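Local coordinates for protein Xaa-Pro Dipeptidase (PDB 2QS8) that probably acts as a metal-dependent carboxypeptidase or dipeptidase of the amidohydrolase superfamily, probably removing C-terminal residues from dipeptides or short peptides, at residues 63-68 with 382-387. Residues are numbered along the deposited sequence; the frame is centred on the assembly and turned at random.
Sequences PGLMDM and DLIAVK
G64 and D382 join the strand that enters the TIM barrel of this amidohydrolase to strand 383-386, which follows the last barrel helices and pairs on its other side with strand 400-405 in the β-domain formed by both chain ends. The two segments pair antiparallel only at one bridge, the non-hydrogen-bonded pair P63 with L383 (CA to CA 4.4 Å, side chains diverging), and then splay apart. Proline fits here because a position in such a pair owes its partner no N-H.

One backbone hydrogen bond crosses, from G64 N to D382 O at 2.9 Å. The donor stands well above the carbonyl plane, 57° out of it. Glycine suits this site, since a β-carbon on G64 would come tightly against D382 CB. D382 OD2 makes a salt bridge to R136 and OD1 accepts a hydrogen bond from D406 N, which probably offsets the buried charge.

Van der Waals contact centres on I384, whose β-branch offers two arms. CG2 lies over G64 CA at 4.1 Å, while CG1, set between backbone N and carbonyl carbon (chi1 65°), approaches the carbonyl atom P63 O at 3.8 Å. An alanine here would lose both the CG2 cover and the reach of CD1, and would probably leave a gap beside L65. Meeting at about a right angle, the two side chains make the apolar contact, I384 CD1 sitting 3.6 Å from L65 CG and 3.7 Å from L65 CD1.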
loop_
_atom_site.group_PDB
_atom_site.type_symbol
_atom_site.label_atom_id
_atom_site.label_comp_id
_atom_site.label_asym_id
_atom_site.label_seq_id
_atom_site.Cartn_x
_atom_site.Cartn_y
_atom_site.Cartn_z
ATOM N N PRO A 63 -19.974 -23.023 38.862
ATOM C CA PRO A 63 -18.706 -23.212 38.163
ATOM C C PRO A 63 -18.032 -21.839 38.103
ATOM O O PRO A 63 -18.691 -20.825 38.331
ATOM C CB PRO A 63 -19.134 -23.746 36.795
ATOM C CG PRO A 63 -20.495 -23.179 36.601
ATOM C CD PRO A 63 -21.126 -23.213 37.967
ATOM N N GLY A 64 -16.729 -21.804 37.839
ATOM C CA GLY A 64 -16.031 -20.533 37.766
ATOM C C GLY A 64 -16.706 -19.569 36.810
ATOM O O GLY A 64 -17.095 -19.954 35.716
ATOM N N LEU A 65 -16.854 -18.314 37.215
ATOM C CA LEU A 65 -17.499 -17.317 36.364
ATOM C C LEU A 65 -16.553 -16.730 35.299
ATOM O O LEU A 65 -15.337 -16.700 35.484
ATOM C CB LEU A 65 -18.071 -16.198 37.243
ATOM C CG LEU A 65 -19.079 -16.690 38.297
ATOM C CD1 LEU A 65 -19.469 -15.534 39.209
ATOM C CD2 LEU A 65 -20.304 -17.280 37.613
HETATM N N MSE A 66 -17.129 -16.267 34.195
HETATM C CA MSE A 66 -16.354 -15.690 33.102
HETATM C C MSE A 66 -16.819 -14.295 32.671
HETATM O O MSE A 66 -18.015 -14.026 32.609
HETATM C CB MSE A 66 -16.410 -16.623 31.897
HETATM C CG MSE A 66 -15.763 -17.950 32.140
HETATM SE SE MSE A 66 -15.661 -19.018 30.488
HETATM C CE MSE A 66 -15.772 -20.822 31.244
ATOM N N ASP A 67 -15.864 -13.413 32.388
ATOM C CA ASP A 67 -16.168 -12.050 31.951
ATOM C C ASP A 67 -15.531 -11.893 30.567
ATOM O O ASP A 67 -14.319 -11.904 30.429
ATOM C CB ASP A 67 -15.581 -11.028 32.939
ATOM C CG ASP A 67 -16.126 -9.625 32.728
ATOM O OD1 ASP A 67 -16.444 -9.270 31.574
ATOM O OD2 ASP A 67 -16.224 -8.868 33.721
HETATM N N MSE A 68 -16.368 -11.767 29.542
HETATM C CA MSE A 68 -15.894 -11.650 28.161
HETATM C C MSE A 68 -15.335 -10.275 27.768
HETATM O O MSE A 68 -14.959 -10.084 26.611
HETATM C CB MSE A 68 -17.033 -11.973 27.197
HETATM C CG MSE A 68 -17.667 -13.339 27.356
HETATM SE SE MSE A 68 -16.284 -14.663 27.004
HETATM C CE MSE A 68 -15.961 -14.500 25.096
ATOM N N ASP A 382 -12.748 -25.791 38.029
ATOM C CA ASP A 382 -12.844 -24.359 38.272
ATOM C C ASP A 382 -14.191 -24.171 38.968
ATOM O O ASP A 382 -15.244 -24.252 38.329
ATOM C CB ASP A 382 -12.819 -23.584 36.948
ATOM C CG ASP A 382 -11.407 -23.313 36.447
ATOM O OD1 ASP A 382 -10.464 -24.007 36.887
ATOM O OD2 ASP A 382 -11.244 -22.405 35.599
ATOM N N LEU A 383 -14.157 -23.938 40.276
ATOM C CA LEU A 383 -15.388 -23.776 41.044
ATOM C C LEU A 383 -15.357 -22.636 42.052
ATOM O O LEU A 383 -14.306 -22.269 42.579
ATOM C CB LEU A 383 -15.723 -25.068 41.805
ATOM C CG LEU A 383 -15.678 -26.422 41.093
ATOM C CD1 LEU A 383 -14.237 -26.906 41.026
ATOM C CD2 LEU A 383 -16.542 -27.433 41.857
ATOM N N ILE A 384 -16.532 -22.089 42.328
ATOM C CA ILE A 384 -16.655 -21.023 43.301
ATOM C C ILE A 384 -17.824 -21.365 44.218
ATOM O O ILE A 384 -18.636 -22.242 43.905
ATOM C CB ILE A 384 -16.938 -19.655 42.633
ATOM C CG1 ILE A 384 -18.300 -19.687 41.937
ATOM C CG2 ILE A 384 -15.836 -19.325 41.635
ATOM C CD1 ILE A 384 -18.808 -18.316 41.516
ATOM N N ALA A 385 -17.905 -20.679 45.352
ATOM C CA ALA A 385 -18.979 -20.912 46.304
ATOM C C ALA A 385 -19.356 -19.586 46.941
ATOM O O ALA A 385 -18.549 -18.668 46.984
ATOM C CB ALA A 385 -18.532 -21.895 47.358
ATOM N N VAL A 386 -20.588 -19.487 47.429
ATOM C CA VAL A 386 -21.064 -18.261 48.055
ATOM C C VAL A 386 -22.160 -18.620 49.042
ATOM O O VAL A 386 -22.858 -19.613 48.849
ATOM C CB VAL A 386 -21.646 -17.294 46.995
ATOM C CG1 VAL A 386 -22.800 -17.955 46.258
ATOM C CG2 VAL A 386 -22.102 -16.011 47.651
ATOM N N LYS A 387 -22.299 -17.827 50.102
ATOM C CA LYS A 387 -23.337 -18.059 51.096
ATOM C C LYS A 387 -24.609 -17.392 50.596
ATOM O O LYS A 387 -24.645 -16.181 50.378
ATOM C CB LYS A 387 -22.941 -17.460 52.445
ATOM C CG LYS A 387 -21.796 -18.174 53.137
ATOM C CD LYS A 387 -21.448 -17.482 54.448
ATOM C CE LYS A 387 -20.226 -18.100 55.107
ATOM N NZ LYS A 387 -19.828 -17.367 56.352
#